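Acetylserotonin O-methyltransferase (Homo sapiens, PDB 4A6D) transfers the methyl group of S-adenosyl-L-methionine to N-acetylserotonin, yielding melatonin, and works as a homodimer. Local coordinates at residues L73-R78 / A82-T87. Residues are numbered along the deposited sequence; the frame is centred on the assembly and turned at random.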
ATOM      1  N   LEU A  73       4.852  -3.353  17.514  1.00 79.82           N
ATOM      2  CA  LEU A  73       4.563  -3.834  18.871  1.00 82.62           C
ATOM      3  C   LEU A  73       5.481  -4.989  19.321  1.00 90.90           C
ATOM      4  O   LEU A  73       6.069  -5.698  18.494  1.00 89.74           O
ATOM      5  CB  LEU A  73       3.089  -4.254  19.037  1.00 82.25           C
ATOM      6  CG  LEU A  73       1.994  -3.208  18.849  1.00 85.11           C
ATOM      7  CD1 LEU A  73       0.640  -3.850  19.015  1.00 85.41           C
ATOM      8  CD2 LEU A  73       2.141  -2.038  19.828  1.00 87.68           C
ATOM      9  N   LYS A  74       5.595  -5.169  20.647  1.00 91.68           N
ATOM     10  CA  LYS A  74       6.352  -6.254  21.267  1.00 93.87           C
ATOM     11  C   LYS A  74       5.347  -7.188  21.947  1.00100.50           C
ATOM     12  O   LYS A  74       4.341  -6.721  22.483  1.00101.25           O
ATOM     13  CB  LYS A  74       7.343  -5.723  22.326  1.00 99.58           C
ATOM     14  CG  LYS A  74       8.594  -5.017  21.789  1.00113.36           C
ATOM     15  CD  LYS A  74       9.780  -5.061  22.777  1.00126.20           C
ATOM     16  CE  LYS A  74       9.633  -4.144  23.977  1.00146.38           C
ATOM     17  NZ  LYS A  74      10.858  -4.107  24.826  1.00159.79           N
ATOM     18  N   VAL A  75       5.615  -8.497  21.932  1.00 98.23           N
ATOM     19  CA  VAL A  75       4.738  -9.456  22.594  1.00 99.96           C
ATOM     20  C   VAL A  75       5.537 -10.184  23.667  1.00110.04           C
ATOM     21  O   VAL A  75       6.768 -10.215  23.602  1.00110.70           O
ATOM     22  CB  VAL A  75       3.984 -10.395  21.600  1.00100.74           C
ATOM     23  CG1 VAL A  75       4.911 -11.421  20.958  1.00 99.62           C
ATOM     24  CG2 VAL A  75       2.795 -11.079  22.264  1.00101.80           C
ATOM     25  N   GLU A  76       4.840 -10.693  24.686  1.00110.72           N
ATOM     26  CA  GLU A  76       5.406 -11.474  25.782  1.00114.55           C
ATOM     27  C   GLU A  76       4.381 -12.515  26.189  1.00120.78           C
ATOM     28  O   GLU A  76       3.187 -12.354  25.919  1.00120.76           O
ATOM     29  CB  GLU A  76       5.894 -10.591  26.963  1.00119.33           C
ATOM     30  CG  GLU A  76       4.896 -10.321  28.083  1.00134.27           C
ATOM     31  CD  GLU A  76       5.285  -9.197  29.029  1.00159.65           C
ATOM     32  OE1 GLU A  76       5.992  -9.469  30.026  1.00156.99           O
ATOM     33  OE2 GLU A  76       4.874  -8.040  28.773  1.00147.05           O
ATOM     34  N   THR A  77       4.839 -13.589  26.808  1.00118.48           N
ATOM     35  CA  THR A  77       3.942 -14.648  27.219  1.00118.75           C
ATOM     36  C   THR A  77       3.832 -14.702  28.739  1.00126.36           C
ATOM     37  O   THR A  77       4.847 -14.607  29.435  1.00128.37           O
ATOM     38  CB  THR A  77       4.383 -15.950  26.552  1.00123.86           C
ATOM     39  OG1 THR A  77       4.581 -15.689  25.156  1.00117.50           O
ATOM     40  CG2 THR A  77       3.380 -17.094  26.755  1.00122.80           C
ATOM     41  N   ARG A  78       2.587 -14.805  29.245  1.00123.50           N
ATOM     42  CA  ARG A  78       2.255 -14.963  30.666  1.00127.23           C
ATOM     43  C   ARG A  78       1.108 -15.969  30.729  1.00129.27           C
ATOM     44  O   ARG A  78       0.025 -15.696  30.190  1.00126.07           O
ATOM     45  CB  ARG A  78       1.867 -13.639  31.340  1.00129.72           C
ATOM     46  CG  ARG A  78       3.013 -12.666  31.573  1.00141.47           C
ATOM     47  CD  ARG A  78       2.446 -11.332  32.021  1.00157.52           C
ATOM     48  NE  ARG A  78       3.432 -10.250  32.002  1.00164.95           N
ATOM     49  CZ  ARG A  78       3.141  -8.975  32.234  1.00181.14           C
ATOM     50  NH1 ARG A  78       1.893  -8.608  32.497  1.00170.58           N
ATOM     51  NH2 ARG A  78       4.097  -8.054  32.202  1.00168.43           N
ATOM     52  N   ALA A  82      -0.860 -14.255  25.366  1.00108.78           N
ATOM     53  CA  ALA A  82       0.052 -13.256  24.791  1.00105.20           C
ATOM     54  C   ALA A  82      -0.365 -11.911  25.340  1.00106.04           C
ATOM     55  O   ALA A  82      -1.562 -11.641  25.456  1.00104.19           O
ATOM     56  CB  ALA A  82      -0.071 -13.230  23.271  1.00101.95           C
ATOM     57  N   PHE A  83       0.631 -11.082  25.687  1.00103.64           N
ATOM     58  CA  PHE A  83       0.474  -9.720  26.194  1.00104.80           C
ATOM     59  C   PHE A  83       1.293  -8.762  25.347  1.00103.64           C
ATOM     60  O   PHE A  83       2.498  -8.948  25.166  1.00103.48           O
ATOM     61  CB  PHE A  83       0.830  -9.627  27.684  1.00111.58           C
ATOM     62  CG  PHE A  83      -0.204 -10.284  28.564  1.00117.06           C
ATOM     63  CD1 PHE A  83      -1.323  -9.583  28.992  1.00122.24           C
ATOM     64  CD2 PHE A  83      -0.072 -11.614  28.944  1.00121.85           C
ATOM     65  CE1 PHE A  83      -2.291 -10.198  29.788  1.00126.24           C
ATOM     66  CE2 PHE A  83      -1.042 -12.229  29.740  1.00127.97           C
ATOM     67  CZ  PHE A  83      -2.137 -11.509  30.170  1.00127.60           C
ATOM     68  N   TYR A  84       0.616  -7.756  24.797  1.00 95.75           N
ATOM     69  CA  TYR A  84       1.193  -6.777  23.885  1.00 90.96           C
ATOM     70  C   TYR A  84       1.555  -5.505  24.580  1.00 96.93           C
ATOM     71  O   TYR A  84       0.868  -5.090  25.510  1.00 99.74           O
ATOM     72  CB  TYR A  84       0.220  -6.500  22.734  1.00 87.71           C
ATOM     73  CG  TYR A  84      -0.183  -7.759  21.999  1.00 86.03           C
ATOM     74  CD1 TYR A  84      -1.267  -8.527  22.428  1.00 87.56           C
ATOM     75  CD2 TYR A  84       0.562  -8.228  20.922  1.00 85.19           C
ATOM     76  CE1 TYR A  84      -1.593  -9.734  21.806  1.00 86.24           C
ATOM     77  CE2 TYR A  84       0.235  -9.426  20.283  1.00 85.83           C
ATOM     78  CZ  TYR A  84      -0.841 -10.175  20.732  1.00 86.00           C
ATOM     79  OH  TYR A  84      -1.194 -11.306  20.057  1.00 81.31           O
ATOM     80  N   ARG A  85       2.644  -4.882  24.129  1.00 91.89           N
ATOM     81  CA  ARG A  85       3.133  -3.621  24.665  1.00 92.82           C
ATOM     82  C   ARG A  85       3.697  -2.777  23.520  1.00 95.66           C
ATOM     83  O   ARG A  85       4.027  -3.324  22.465  1.00 93.19           O
ATOM     84  CB  ARG A  85       4.162  -3.870  25.796  1.00 93.88           C
ATOM     85  CG  ARG A  85       5.606  -4.094  25.353  1.00 97.26           C
ATOM     86  CD  ARG A  85       6.472  -4.592  26.496  1.00105.41           C
ATOM     87  NE  ARG A  85       7.412  -5.630  26.060  1.00119.43           N
ATOM     88  CZ  ARG A  85       7.098  -6.910  25.864  1.00137.92           C
ATOM     89  NH1 ARG A  85       5.849  -7.333  26.047  1.00121.89           N
ATOM     90  NH2 ARG A  85       8.022  -7.774  25.467  1.00133.12           N
ATOM     91  N   ASN A  86       3.789  -1.454  23.717  1.00 93.95           N
ATOM     92  CA  ASN A  86       4.334  -0.537  22.720  1.00 91.20           C
ATOM     93  C   ASN A  86       5.857  -0.674  22.619  1.00 96.23           C
ATOM     94  O   ASN A  86       6.522  -1.140  23.560  1.00 98.79           O
ATOM     95  CB  ASN A  86       3.968   0.916  23.056  1.00 90.52           C
ATOM     96  CG  ASN A  86       2.613   1.383  22.582  1.00103.86           C
ATOM     97  OD1 ASN A  86       2.212   1.175  21.432  1.00 93.84           O
ATOM     98  ND2 ASN A  86       1.912   2.112  23.439  1.00 96.14           N
ATOM     99  N   THR A  87       6.393  -0.272  21.460  1.00 90.51           N
ATOM    100  CA  THR A  87       7.826  -0.214  21.159  1.00 90.73           C
ATOM    101  C   THR A  87       8.282   1.243  21.372  1.00 97.00           C
ATOM    102  O   THR A  87       7.475   2.088  21.779  1.00 97.20           O
ATOM    103  CB  THR A  87       8.067  -0.598  19.692  1.00 93.42           C
ATOM    104  OG1 THR A  87       7.182   0.163  18.861  1.00 91.65           O
ATOM    105  CG2 THR A  87       7.936  -2.084  19.440  1.00 89.71           C
TER
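The antiparallel hairpin of strands 73-78 and 81-86 is tied by paired backbone bonds at K74–R85 and E76–F83, with F83 N reaching E76 O at 2.9 Å; it illustrates how the two faces of a two-stranded sheet can be held by different forces. On the face carrying K74, E76, F83 and R85, a salt-bridge network joins E76, R78 and R85. R85 starts with CG wedged between its backbone N and carbonyl carbon (chi1 85°) and the chain bends at chi3, which brings the guanidinium across the neighbouring strand. NH1 of R85 forms a salt bridge with E76 OE2 at 3.0 Å, the carboxylate and guanidinium planes standing 68° apart, while R85 NH2 makes a weak bond to V75 O. K74 CB lies over one face of that guanidinium, 3.6 Å above its plane and offset toward the rim. The other carboxylate oxygen, E76 OE1, forms a salt bridge with R78 NH2 at 3.2 Å, its hydrogen bonds weak, so one glutamate links two arginines. Following helix 57-69, the hairpin is consistent with the wing of a winged-helix-like fold in the dimerisation domain. On the other face V75 CG2 makes a CH-pi contact over the Y84 ring, 4.0 Å from its centroid, and touches A82 CB at 3.7 Å. Y84 OH is hydrogen-bonded to D65 of helix 57-69, and R291 of the second subunit packs against V75, A82 and Y84.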